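Local structure of putative glycoside hydrolase (Parabacteroides distasonis ATCC 8503, 3GYC) at residues P16-M21 / R49-I54; Q41-L46 / S101-R106; I153-L158 / P207-F212; G330-A335 / T367-S372; M339-A344 / S373-S378. The protein probably hydrolyses glycosidic bonds, as a putative cellulase-like glycoside hydrolase with a TIM-barrel fold. All blocks are in the same frame, centred on the assembly; numbering follows the deposited sequence. Where two conformers were deposited one is given.

Contact 1: residues P16-M21 / R49-I54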
# COMPACT_ATOMS: atom_id res chain seq x y z
N PRO A 16 -0.05 5.94 16.67
CA PRO A 16 -0.03 5.46 15.32
C PRO A 16 -1.44 5.07 14.85
O PRO A 16 -2.31 4.82 15.64
CB PRO A 16 0.81 4.18 15.43
CG PRO A 16 1.71 4.41 16.52
CD PRO A 16 0.95 5.27 17.50
N ARG A 17 -1.62 5.00 13.55
CA ARG A 17 -2.85 4.52 12.97
C ARG A 17 -2.73 3.08 12.45
O ARG A 17 -1.69 2.65 11.94
CB ARG A 17 -3.36 5.45 11.86
CG ARG A 17 -3.76 6.74 12.41
CD ARG A 17 -5.08 7.18 11.90
NE ARG A 17 -5.52 8.41 12.53
CZ ARG A 17 -6.79 8.82 12.55
NH1 ARG A 17 -7.77 8.08 12.00
NH2 ARG A 17 -7.09 9.96 13.12
N ALA A 18 -3.80 2.31 12.65
CA ALA A 18 -3.89 0.94 12.15
C ALA A 18 -4.55 1.08 10.78
O ALA A 18 -5.73 1.48 10.64
CB ALA A 18 -4.68 0.02 13.08
N ILE A 19 -3.77 0.75 9.77
CA ILE A 19 -4.12 0.96 8.35
C ILE A 19 -4.36 -0.33 7.58
O ILE A 19 -3.84 -1.38 7.94
CB ILE A 19 -3.02 1.88 7.65
CG1 ILE A 19 -3.44 2.39 6.28
CG2 ILE A 19 -1.63 1.18 7.52
CD1 ILE A 19 -2.52 3.59 5.77
N THR A 20 -5.22 -0.26 6.56
CA THR A 20 -5.40 -1.35 5.65
C THR A 20 -5.40 -0.83 4.17
O THR A 20 -5.90 0.24 3.91
CB THR A 20 -6.70 -2.11 5.89
OG1 THR A 20 -6.74 -3.17 4.96
CG2 THR A 20 -7.96 -1.24 5.63
N MSE A 21 -4.79 -1.60 3.28
CA MSE A 21 -4.81 -1.34 1.84
C MSE A 21 -6.11 -1.87 1.22
O MSE A 21 -6.37 -3.10 1.27
CB MSE A 21 -3.66 -2.06 1.16
CG MSE A 21 -3.69 -1.88 -0.34
SE MSE A 21 -2.57 -3.17 -1.18
CE MSE A 21 -3.73 -4.74 -0.96
N ARG A 49 -13.18 -3.75 13.82
CA ARG A 49 -11.91 -4.45 13.92
C ARG A 49 -10.79 -3.55 14.47
O ARG A 49 -9.73 -4.04 14.81
CB ARG A 49 -11.54 -5.06 12.56
CG ARG A 49 -12.50 -6.14 12.19
CD ARG A 49 -12.52 -6.46 10.74
NE ARG A 49 -13.27 -7.67 10.50
CZ ARG A 49 -14.59 -7.81 10.62
NH1 ARG A 49 -15.38 -6.81 11.03
NH2 ARG A 49 -15.13 -8.98 10.36
N GLY A 50 -11.04 -2.23 14.56
CA GLY A 50 -10.09 -1.28 15.15
C GLY A 50 -9.17 -0.56 14.19
O GLY A 50 -8.25 0.11 14.63
N TYR A 51 -9.38 -0.72 12.88
CA TYR A 51 -8.58 -0.00 11.90
C TYR A 51 -9.14 1.42 11.80
O TYR A 51 -10.35 1.63 11.90
CB TYR A 51 -8.60 -0.68 10.49
CG TYR A 51 -7.97 -2.04 10.56
CD1 TYR A 51 -6.61 -2.19 10.49
CD2 TYR A 51 -8.76 -3.17 10.81
CE1 TYR A 51 -6.01 -3.46 10.66
CE2 TYR A 51 -8.17 -4.46 10.97
CZ TYR A 51 -6.81 -4.58 10.89
OH TYR A 51 -6.20 -5.81 11.10
N ASN A 52 -8.25 2.41 11.66
CA ASN A 52 -8.66 3.80 11.52
C ASN A 52 -7.96 4.55 10.37
O ASN A 52 -7.95 5.76 10.33
CB ASN A 52 -8.60 4.56 12.85
CG ASN A 52 -7.23 4.60 13.47
OD1 ASN A 52 -6.29 3.93 13.01
ND2 ASN A 52 -7.09 5.43 14.51
N ALA A 53 -7.41 3.79 9.42
CA ALA A 53 -6.82 4.37 8.21
C ALA A 53 -6.95 3.35 7.06
O ALA A 53 -7.01 2.14 7.29
CB ALA A 53 -5.32 4.77 8.45
N ILE A 54 -7.03 3.84 5.83
CA ILE A 54 -7.12 3.03 4.63
C ILE A 54 -6.22 3.66 3.57
O ILE A 54 -6.13 4.87 3.47
CB ILE A 54 -8.57 3.01 4.08
CG1 ILE A 54 -9.57 2.62 5.18
CG2 ILE A 54 -8.71 2.08 2.92
CD1 ILE A 54 -11.10 2.81 4.79
O HOH W 1 -4.58 5.96 16.06
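Ala18 and Asn52 grip each other in two places. The side chain OD1 of Asn52 accepts from Ala18 N at 3.0 Å, nearly along the C=O axis. In return Asn52 N donates to Ala18 O at 2.9 Å, in the carbonyl plane. Asn52 CG sits between its own backbone N and carbonyl carbon (chi1 60°), and this turns the amide back onto strand 17-23. Further along, Ile19 pairs with Ala53 and Thr20 with Ile54 in parallel register. Thr20 N donates to Ala53 O at 3.1 Å, from above the carbonyl plane. This is the tight part. Ile19 CG1 lies 3.7 Å from Ala53 CB, and Ala18 CB meets Tyr51 CD1 at 3.9 Å.

The amide edge of Asn52 is the wetter side: a water there donates to Pro16 O and accepts from Asn52 ND2. Arg17 bends at chi2 and crosses the Asn52 side chain at about a right angle. Its guanidinium has Asn52 ND2 over one face, and Arg17 NH1 donates to Asn52 O at 2.9 Å, in the guanidinium plane. NE goes to Leu393 O and NH2 forms a salt bridge with Asp107. A leucine in place of Arg17 would probably leave Asp107 without this charged mate and Asn52 O without its NH1 donor. Tyr51 OH bonds Thr345 and His363. The chemistry implies a parallel strand pairing with apolar contacts, whose start is tied by an amide and a guanidinium that satisfy backbone groups.

Contact 2: residues Q41-L46 / S101-R106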
# COMPACT_ATOMS: atom_id res chain seq x y z
N GLN A 41 -21.43 -0.49 5.41
CA GLN A 41 -21.30 -1.75 6.12
C GLN A 41 -19.83 -2.17 6.26
O GLN A 41 -19.42 -2.56 7.36
CB GLN A 41 -22.11 -2.87 5.46
CG GLN A 41 -22.01 -4.25 6.17
CD GLN A 41 -22.40 -4.23 7.64
OE1 GLN A 41 -23.13 -3.33 8.11
NE2 GLN A 41 -21.94 -5.25 8.39
N VAL A 42 -19.04 -2.08 5.19
CA VAL A 42 -17.64 -2.53 5.30
C VAL A 42 -16.77 -1.55 6.11
O VAL A 42 -15.84 -1.98 6.80
CB VAL A 42 -17.02 -2.99 3.96
CG1 VAL A 42 -17.89 -4.12 3.40
CG2 VAL A 42 -16.91 -1.84 2.94
N LEU A 43 -17.09 -0.26 6.06
CA LEU A 43 -16.38 0.71 6.90
C LEU A 43 -16.79 0.51 8.41
O LEU A 43 -15.98 0.72 9.27
CB LEU A 43 -16.62 2.12 6.45
CG LEU A 43 -15.97 2.54 5.12
CD1 LEU A 43 -16.60 3.94 4.78
CD2 LEU A 43 -14.46 2.57 5.21
N ASP A 44 -18.01 0.10 8.71
CA ASP A 44 -18.41 -0.20 10.09
C ASP A 44 -17.63 -1.43 10.56
O ASP A 44 -17.15 -1.45 11.67
CB ASP A 44 -19.92 -0.43 10.21
CG ASP A 44 -20.75 0.83 9.97
OD1 ASP A 44 -20.19 1.95 9.99
OD2 ASP A 44 -22.00 0.72 9.82
N GLU A 45 -17.49 -2.44 9.70
CA GLU A 45 -16.74 -3.68 9.99
C GLU A 45 -15.25 -3.40 10.22
O GLU A 45 -14.60 -3.98 11.09
CB GLU A 45 -16.94 -4.69 8.86
CG GLU A 45 -18.33 -5.29 8.78
CD GLU A 45 -18.57 -6.22 7.56
OE1 GLU A 45 -17.64 -6.58 6.80
OE2 GLU A 45 -19.74 -6.58 7.33
N LEU A 46 -14.71 -2.54 9.39
CA LEU A 46 -13.35 -2.07 9.50
C LEU A 46 -13.13 -1.40 10.88
O LEU A 46 -12.18 -1.70 11.56
CB LEU A 46 -13.06 -1.03 8.39
CG LEU A 46 -11.61 -0.55 8.32
CD1 LEU A 46 -10.73 -1.75 8.00
CD2 LEU A 46 -11.39 0.61 7.36
N SER A 101 -16.02 10.93 2.29
CA SER A 101 -16.95 11.46 3.28
C SER A 101 -17.35 10.44 4.32
O SER A 101 -17.53 10.78 5.53
CB SER A 101 -18.21 11.99 2.59
OG SER A 101 -17.83 12.97 1.66
N LYS A 102 -17.50 9.19 3.90
CA LYS A 102 -17.85 8.11 4.82
C LYS A 102 -16.67 7.82 5.76
O LYS A 102 -16.90 7.52 6.96
CB LYS A 102 -18.30 6.84 4.08
CG LYS A 102 -19.61 7.04 3.29
CD LYS A 102 -20.01 5.76 2.56
CE LYS A 102 -21.25 6.01 1.63
NZ LYS A 102 -22.51 6.40 2.28
N CYS A 103 -15.45 7.93 5.25
CA CYS A 103 -14.26 7.83 6.09
C CYS A 103 -14.21 8.94 7.13
O CYS A 103 -14.05 8.66 8.33
CB CYS A 103 -12.98 7.82 5.25
SG CYS A 103 -12.85 6.31 4.26
N LYS A 104 -14.46 10.17 6.70
CA LYS A 104 -14.43 11.33 7.60
C LYS A 104 -15.42 11.20 8.73
O LYS A 104 -15.12 11.55 9.86
CB LYS A 104 -14.72 12.61 6.82
CG LYS A 104 -14.70 13.87 7.64
CD LYS A 104 -14.85 15.06 6.71
CE LYS A 104 -14.78 16.38 7.44
NZ LYS A 104 -15.92 16.51 8.40
N GLU A 105 -16.61 10.74 8.40
CA GLU A 105 -17.68 10.56 9.36
C GLU A 105 -17.26 9.64 10.49
O GLU A 105 -17.74 9.80 11.58
CB GLU A 105 -18.90 9.94 8.64
CG GLU A 105 -20.03 9.53 9.54
N ARG A 106 -16.37 8.70 10.21
CA ARG A 106 -15.91 7.69 11.15
C ARG A 106 -14.48 7.93 11.64
O ARG A 106 -13.88 7.04 12.22
CB ARG A 106 -16.00 6.32 10.47
CG ARG A 106 -17.40 5.86 10.03
CD ARG A 106 -17.35 4.58 9.14
NE ARG A 106 -18.69 4.06 8.89
CZ ARG A 106 -19.58 4.64 8.08
NH1 ARG A 106 -19.28 5.76 7.41
NH2 ARG A 106 -20.77 4.12 7.93
O HOH W 2 -23.45 2.59 8.69
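Leu43 and Arg106 bury the most surface here, and Asp44 comes next. Leu43 lies between apolar and charged neighbours. Its CB sits over one face of the Arg106 guanidinium and 3.7 Å from Arg106 CD. Its CD1 presses on Lys102 CB at 3.4 Å, closer than usual for two carbons. Its CD2 approaches Cys103 SG at 4.2 Å.

Arg106 follows helix 95-105 and reaches across to helix 39-48 with its chain extended from CG to NE. It forms a side-on salt bridge with Asp44, NE and NH2 both donating to OD1 from the same face of the carboxylate. Arg106 NE lies 2.8 Å from Asp44 OD1, almost in line with the C-O bond. Arg106 NH2 is 3.0 Å from Asp44 OD1 and comes from above the carboxylate plane. The carboxylate and guanidinium planes are 32° apart. Arg106 NH1 donates to Lys102 O at 3.0 Å, which fixes the rotation of the guanidinium. A water donates to Asp44 OD2 and holds a weak bond from NH2.

Asp40 adds charge, pairing with Arg106 NH2 and with Lys102 NZ. The chemistry implies two layers: a leucine wedge facing the barrel strands, and an ionic network across the helix pair at the more exposed side.

Contact 3: residues I153-L158 / P207-F212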
# COMPACT_ATOMS: atom_id res chain seq x y z
N ILE A 153 -7.15 13.21 4.16
CA ILE A 153 -6.04 12.60 3.49
C ILE A 153 -4.82 12.65 4.42
O ILE A 153 -4.46 13.71 4.95
CB ILE A 153 -5.73 13.30 2.14
CG1 ILE A 153 -6.97 13.23 1.22
CG2 ILE A 153 -4.47 12.69 1.52
CD1 ILE A 153 -7.63 11.86 1.04
N LEU A 154 -4.21 11.49 4.58
CA LEU A 154 -3.09 11.30 5.50
C LEU A 154 -1.76 11.56 4.81
O LEU A 154 -0.87 12.20 5.35
CB LEU A 154 -3.16 9.86 5.98
CG LEU A 154 -2.27 9.39 7.08
CD1 LEU A 154 -2.58 10.22 8.35
CD2 LEU A 154 -2.53 7.86 7.23
N TYR A 155 -1.64 11.06 3.60
CA TYR A 155 -0.44 11.21 2.80
C TYR A 155 -0.78 10.96 1.35
O TYR A 155 -1.83 10.41 1.04
CB TYR A 155 0.67 10.24 3.25
CG TYR A 155 0.43 8.75 3.04
CD1 TYR A 155 0.66 8.18 1.81
CD2 TYR A 155 -0.01 7.92 4.07
CE1 TYR A 155 0.47 6.81 1.59
CE2 TYR A 155 -0.25 6.55 3.85
CZ TYR A 155 0.02 6.01 2.62
OH TYR A 155 -0.13 4.68 2.33
N VAL A 156 0.14 11.35 0.46
CA VAL A 156 -0.04 11.13 -0.96
C VAL A 156 1.20 10.45 -1.47
O VAL A 156 2.30 11.03 -1.40
CB VAL A 156 -0.29 12.45 -1.74
CG1 VAL A 156 -0.35 12.19 -3.29
CG2 VAL A 156 -1.54 13.13 -1.21
N ASP A 157 0.99 9.28 -2.05
CA ASP A 157 2.04 8.44 -2.66
C ASP A 157 1.83 8.50 -4.17
O ASP A 157 0.78 8.08 -4.66
CB ASP A 157 1.91 7.01 -2.11
CG ASP A 157 2.67 5.96 -2.93
OD1 ASP A 157 3.59 6.29 -3.74
OD2 ASP A 157 2.30 4.76 -2.76
N LEU A 158 2.83 8.95 -4.90
CA LEU A 158 2.67 9.13 -6.35
C LEU A 158 2.67 7.87 -7.16
O LEU A 158 2.30 7.92 -8.33
CB LEU A 158 3.68 10.15 -6.93
CG LEU A 158 3.25 11.62 -6.75
CD1 LEU A 158 3.16 11.99 -5.30
CD2 LEU A 158 4.21 12.59 -7.47
N PRO A 207 2.24 15.40 3.43
CA PRO A 207 3.33 14.43 3.33
C PRO A 207 3.27 13.72 1.99
O PRO A 207 2.25 13.11 1.65
CB PRO A 207 3.07 13.45 4.48
CG PRO A 207 2.07 14.08 5.33
CD PRO A 207 1.34 15.12 4.55
N PHE A 208 4.34 13.82 1.22
CA PHE A 208 4.46 13.19 -0.09
C PHE A 208 5.57 12.17 -0.12
O PHE A 208 6.61 12.34 0.51
CB PHE A 208 4.76 14.22 -1.17
CG PHE A 208 3.60 15.16 -1.46
CD1 PHE A 208 2.48 14.70 -2.14
CD2 PHE A 208 3.66 16.48 -1.11
CE1 PHE A 208 1.41 15.55 -2.43
CE2 PHE A 208 2.60 17.33 -1.38
CZ PHE A 208 1.46 16.84 -2.04
N LEU A 209 5.36 11.12 -0.90
CA LEU A 209 6.35 10.06 -1.08
C LEU A 209 6.06 9.26 -2.33
O LEU A 209 5.11 9.56 -3.04
CB LEU A 209 6.26 9.09 0.11
CG LEU A 209 5.03 8.17 0.11
CD1 LEU A 209 5.37 6.85 0.77
CD2 LEU A 209 3.82 8.89 0.74
N TYR A 210 6.91 8.26 -2.60
CA TYR A 210 6.66 7.20 -3.56
C TYR A 210 6.92 5.93 -2.75
O TYR A 210 7.86 5.90 -1.93
CB TYR A 210 7.60 7.22 -4.74
CG TYR A 210 7.34 8.24 -5.84
CD1 TYR A 210 7.54 9.59 -5.64
CD2 TYR A 210 7.01 7.81 -7.13
CE1 TYR A 210 7.38 10.51 -6.68
CE2 TYR A 210 6.84 8.72 -8.16
CZ TYR A 210 7.03 10.06 -7.94
OH TYR A 210 6.85 10.95 -8.96
N SER A 211 6.09 4.89 -2.93
CA SER A 211 6.24 3.65 -2.16
C SER A 211 7.09 2.63 -2.90
O SER A 211 7.05 2.53 -4.12
CB SER A 211 4.89 3.05 -1.78
OG SER A 211 4.10 2.69 -2.89
N PHE A 212 7.86 1.87 -2.13
CA PHE A 212 8.81 0.91 -2.64
C PHE A 212 8.67 -0.52 -2.06
O PHE A 212 8.17 -0.71 -0.95
CB PHE A 212 10.21 1.40 -2.31
CG PHE A 212 10.50 2.83 -2.70
CD1 PHE A 212 10.10 3.35 -3.92
CD2 PHE A 212 11.29 3.63 -1.88
CE1 PHE A 212 10.39 4.64 -4.27
CE2 PHE A 212 11.61 4.92 -2.22
CZ PHE A 212 11.15 5.43 -3.43
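Tyr210 lays one ring face against Leu158. Leu158 CB stands 3.6 Å from the centroid of the Tyr210 ring, a CH-pi contact, and Leu158 CD2 touches Tyr210 OH at 3.4 Å. That hydroxyl bonds Ser195 of helix 186-200. On the same side of the sheet, Val156 and Phe208 lie side by side and point the same way, with Val156 CB 3.6 Å from Phe208 CD1. Helices 130-146 and 186-200 cover these residues.

The opposite face carries Asp157 and Leu209. Leu209 CG lies between its backbone N and carbonyl carbon (chi1 73°), which brings Leu209 CD2 to 3.4 Å from Tyr155 CD1. Asp157 takes two bonds from Ser211. Ser211 OG donates to Asp157 OD2 at 2.7 Å, on the syn side but tilted out of the carboxylate plane. Ser211 N reaches Asp157 OD1 from well above that plane. Ser113 OG also bonds OD2, and Cys159 N bonds OD1, so each oxygen of this buried carboxylate accepts two hydrogen bonds.

Between the two faces runs a parallel ladder. Val156 N donates to Pro207 O at 3.0 Å, Leu209 N to Val156 O, and Leu158 N to Leu209 O. Strands 153-157 and 208-209 are joined by a crossover that includes helix 186-200. This is the beta-alpha-beta unit of a TIM barrel, with helix-facing side chains outside and polar groups such as Asp157 inside.

Contact 4: residues G330-A335 / T367-S372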
# COMPACT_ATOMS: atom_id res chain seq x y z
N GLY A 330 4.77 -10.07 12.43
CA GLY A 330 5.21 -8.90 11.69
C GLY A 330 4.68 -7.63 12.32
O GLY A 330 5.44 -6.68 12.58
N THR A 331 3.36 -7.62 12.58
CA THR A 331 2.69 -6.44 13.14
C THR A 331 3.28 -6.01 14.48
O THR A 331 3.67 -4.86 14.63
CB THR A 331 1.19 -6.68 13.33
OG1 THR A 331 0.60 -7.07 12.08
CG2 THR A 331 0.52 -5.43 13.83
N ILE A 332 3.33 -6.95 15.42
CA ILE A 332 3.85 -6.71 16.77
C ILE A 332 5.32 -6.28 16.74
O ILE A 332 5.72 -5.40 17.51
CB ILE A 332 3.61 -7.96 17.68
CG1 ILE A 332 2.09 -8.11 17.96
CG2 ILE A 332 4.36 -7.83 18.98
CD1 ILE A 332 1.73 -9.46 18.64
N THR A 333 6.12 -6.87 15.86
CA THR A 333 7.55 -6.53 15.71
C THR A 333 7.73 -5.10 15.21
O THR A 333 8.52 -4.31 15.79
CB THR A 333 8.29 -7.52 14.74
OG1 THR A 333 8.10 -8.88 15.16
CG2 THR A 333 9.78 -7.21 14.66
N ALA A 334 6.97 -4.76 14.17
CA ALA A 334 7.04 -3.40 13.60
C ALA A 334 6.57 -2.35 14.63
O ALA A 334 7.24 -1.34 14.85
CB ALA A 334 6.21 -3.30 12.36
N ALA A 335 5.43 -2.62 15.25
CA ALA A 335 4.84 -1.69 16.19
C ALA A 335 5.79 -1.39 17.37
O ALA A 335 5.88 -0.26 17.84
CB ALA A 335 3.51 -2.23 16.71
N THR A 367 -4.83 -4.33 16.37
CA THR A 367 -5.06 -2.89 16.20
C THR A 367 -4.91 -2.18 17.54
O THR A 367 -4.42 -1.04 17.57
CB THR A 367 -6.36 -2.55 15.49
OG1 THR A 367 -7.47 -3.04 16.24
CG2 THR A 367 -6.33 -3.15 14.08
N SER A 368 -5.28 -2.83 18.65
CA SER A 368 -5.07 -2.24 19.97
C SER A 368 -3.56 -2.02 20.18
O SER A 368 -3.13 -0.96 20.62
CB SER A 368 -5.63 -3.12 21.09
OG SER A 368 -5.59 -2.44 22.34
N ILE A 369 -2.75 -3.01 19.87
CA ILE A 369 -1.31 -2.88 20.04
C ILE A 369 -0.73 -1.75 19.18
O ILE A 369 0.10 -0.94 19.65
CB ILE A 369 -0.60 -4.21 19.71
CG1 ILE A 369 -0.82 -5.23 20.84
CG2 ILE A 369 0.91 -3.98 19.50
CD1 ILE A 369 -0.64 -6.70 20.38
N ILE A 370 -1.17 -1.69 17.92
CA ILE A 370 -0.68 -0.71 16.98
C ILE A 370 -0.99 0.70 17.47
O ILE A 370 -0.11 1.55 17.56
CB ILE A 370 -1.31 -0.86 15.61
CG1 ILE A 370 -0.79 -2.09 14.88
CG2 ILE A 370 -1.05 0.42 14.76
CD1 ILE A 370 -1.74 -2.55 13.75
N ARG A 371 -2.26 0.92 17.81
CA ARG A 371 -2.71 2.25 18.20
C ARG A 371 -2.24 2.75 19.58
O ARG A 371 -2.35 3.93 19.87
CB ARG A 371 -4.23 2.34 18.04
CG ARG A 371 -4.61 2.21 16.56
CD ARG A 371 -6.09 2.01 16.38
NE ARG A 371 -6.85 3.09 16.98
CZ ARG A 371 -8.16 3.25 16.87
NH1 ARG A 371 -8.91 2.39 16.16
NH2 ARG A 371 -8.74 4.28 17.45
N SER A 372 -1.70 1.86 20.38
CA SER A 372 -1.16 2.22 21.68
C SER A 372 0.38 2.12 21.67
O SER A 372 0.99 2.24 22.70
CB SER A 372 -1.74 1.32 22.76
OG SER A 372 -1.27 0.01 22.56
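Segments 330-335 and 367-371, of helices 321-337 and 360-371, run almost parallel, with 12° between their N-to-C directions. Their axes come within 9.6 Å of each other. The backbones are nearest where Ala335 faces Ile370, with 5.7 Å from Ala335 CA to Ile370 CA, consistent with the small side chain of Ala335. No hydrogen bond crosses the contact, so side chains alone join the two segments.

Three pairs of side chains do the work. Thr331 turns its methyl to the neighbour, with CG2 anti to the backbone N. Thr331 CG2 lies 3.7 Å from Ile370 CD1 and just as close to CG1 of the same residue. The two side chains cross at about a right angle, and the methyl lies across the CG1-CD1 bond of Ile370. Thr331 OG1 bonds Cys327 O one turn back, which takes up the polar branch.

Ile332 and Ile369 meet through their longer branches. Ile332 CG1 lies 3.9 Å from Ile369 CD1, and the two CD1 atoms are 4.0 Å apart. The other branch of Ile369 turns to Ala335, with Ile369 CG2 4.2 Å from Ala335 CB. Ile369 thus covers two residues one turn apart on the other helix. Ile332 and Ile369 are partly exposed, while Thr331, Ala335 and Ile370 are buried.

Thr331 and Ile370 both rest on Val343 of strand 340-343, and Ile370 also touches Ala18 of strand 17-23. On the far flank of helix 321-337, Thr333 and Ala334 pack on helix 276-297. The pair belongs to the helical layer around the barrel, lying over these two neighbouring strands.

Contact 5: residues M339-A344 / S373-S378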
# COMPACT_ATOMS: atom_id res chain seq x y z
N MSE A 339 9.15 3.24 15.04
CA MSE A 339 9.34 3.97 13.78
C MSE A 339 8.12 3.98 12.87
O MSE A 339 8.09 4.76 11.93
CB MSE A 339 10.55 3.41 13.04
CG MSE A 339 11.86 3.58 13.82
SE MSE A 339 12.29 5.34 14.37
CE MSE A 339 11.75 6.26 12.72
N TRP A 340 7.12 3.14 13.13
CA TRP A 340 5.95 3.10 12.26
C TRP A 340 4.83 4.00 12.75
O TRP A 340 4.48 3.96 13.91
CB TRP A 340 5.45 1.66 12.10
CG TRP A 340 6.04 0.86 10.94
CD1 TRP A 340 5.45 0.69 9.74
CD2 TRP A 340 7.26 0.11 10.90
NE1 TRP A 340 6.22 -0.07 8.93
CE2 TRP A 340 7.34 -0.46 9.61
CE3 TRP A 340 8.30 -0.13 11.81
CZ2 TRP A 340 8.40 -1.24 9.21
CZ3 TRP A 340 9.36 -0.92 11.41
CH2 TRP A 340 9.41 -1.46 10.12
N VAL A 341 4.30 4.84 11.87
CA VAL A 341 3.16 5.71 12.17
C VAL A 341 1.86 5.14 11.59
O VAL A 341 0.77 5.55 11.97
CB VAL A 341 3.40 7.17 11.63
CG1 VAL A 341 4.61 7.81 12.35
CG2 VAL A 341 3.61 7.18 10.14
N GLY A 342 2.00 4.19 10.67
CA GLY A 342 0.90 3.48 10.05
C GLY A 342 1.30 2.02 9.88
O GLY A 342 2.25 1.71 9.16
N VAL A 343 0.57 1.11 10.53
CA VAL A 343 0.88 -0.30 10.46
C VAL A 343 -0.33 -1.11 10.03
O VAL A 343 -1.38 -0.88 10.56
CB VAL A 343 1.37 -0.82 11.83
CG1 VAL A 343 1.83 -2.28 11.70
CG2 VAL A 343 2.45 0.07 12.38
N ALA A 344 -0.18 -1.99 9.01
CA ALA A 344 -1.21 -2.90 8.55
C ALA A 344 -0.89 -4.27 9.16
O ALA A 344 0.27 -4.54 9.48
CB ALA A 344 -1.22 -3.01 7.04
N SER A 373 1.00 1.89 20.52
CA SER A 373 2.46 1.87 20.47
C SER A 373 3.03 3.30 20.48
O SER A 373 2.60 4.15 19.72
CB SER A 373 2.96 1.09 19.26
OG SER A 373 2.58 -0.28 19.37
N PRO A 374 3.96 3.60 21.41
CA PRO A 374 4.60 4.92 21.39
C PRO A 374 5.54 5.10 20.20
O PRO A 374 6.16 4.14 19.76
CB PRO A 374 5.41 4.91 22.69
CG PRO A 374 5.62 3.52 23.01
CD PRO A 374 4.47 2.75 22.49
N LEU A 375 5.64 6.33 19.70
CA LEU A 375 6.53 6.69 18.58
C LEU A 375 7.93 7.05 19.07
O LEU A 375 8.09 7.59 20.15
CB LEU A 375 5.94 7.88 17.82
CG LEU A 375 4.64 7.60 17.05
CD1 LEU A 375 4.12 8.90 16.41
CD2 LEU A 375 4.91 6.57 16.02
N ASP A 376 8.94 6.78 18.24
CA ASP A 376 10.34 7.07 18.57
C ASP A 376 10.56 8.59 18.65
O ASP A 376 9.93 9.37 17.93
CB ASP A 376 11.23 6.41 17.52
CG ASP A 376 12.70 6.39 17.89
OD1 ASP A 376 13.19 5.33 18.29
OD2 ASP A 376 13.36 7.44 17.80
N GLU A 377 11.45 9.02 19.54
CA GLU A 377 11.75 10.46 19.69
C GLU A 377 12.44 11.03 18.46
O GLU A 377 12.41 12.23 18.23
CB GLU A 377 12.52 10.78 21.01
CG GLU A 377 14.06 10.67 21.02
CD GLU A 377 14.67 11.16 22.38
OE1 GLU A 377 14.59 10.40 23.36
OE2 GLU A 377 15.24 12.29 22.48
N SER A 378 13.03 10.18 17.63
CA SER A 378 13.58 10.66 16.36
C SER A 378 12.48 11.26 15.46
O SER A 378 12.77 12.03 14.56
CB SER A 378 14.28 9.55 15.62
OG SER A 378 13.37 8.53 15.27
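The selenium of Met339, a selenomethionine, meets Asp376 and Ser378 together. Met339 SE is 3.5 Å from Asp376 CB and 3.5 Å from Ser378 OG. The Met339 chain bends at chi2 and chi3 (-55° and -41°), which folds its end back onto the start of helix 377-380. The second touch is apolar. Leu375 CD2 lies 3.9 Å from Val341 CG1, and the two side chains cross at about a right angle. The same methyl, Leu375 CD2, comes within 3.4 Å of Trp340 O. No hydrogen bond spans the two segments.

A second shell holds the Asp376 and Ser378 groups in place. Asp376 is the N-cap of helix 377-380. Ser378 N donates at 2.8 Å to Asp376 OD2, which offers its anti lone pair. Ser378 OG also donates to Asp376 OD2 at 2.8 Å, from above the carboxylate plane. The other oxygen, OD1, forms a salt bridge with Arg295 NE. Both ends of the carboxylate are therefore gripped, and its rotation is fixed. An alanine at Asp376 would probably leave Ser378 N without its cap and Arg295 without this charged mate.

Farther out, Met339 and Trp340 touch helix 276-297, which carries Arg295, while Val341 and Leu375 both pack on Leu390 of helix 384-390. Segment 339-344 pairs by backbone bonds with Arg17 of strand 17-23 and with Leu301 and Thr303 of strand 301-303. The contact thus joins the last barrel strand to the C-terminal helices.

From the N terminus, contact 1 closes first, joining strand 17-23 to strand 53-57 around helix 39-48. Contact 2 crosses it, since residues 41-46 lie inside that loop and their partner 101-106 lies beyond it. Leu43 and Leu46 pack on Ile54, so the two contacts touch. Contact 3 follows in series and pairs two later strands of the same barrel sheet. It reaches contact 1 through Tyr155 and Ile19. Contacts 4 and 5 come last and cross each other near the C terminus. Both return to contact 1: Arg371 and Thr367 bond the chain at Gly50 and Arg49, while strand 340-343 pairs with strand 17-23 and so closes first to last.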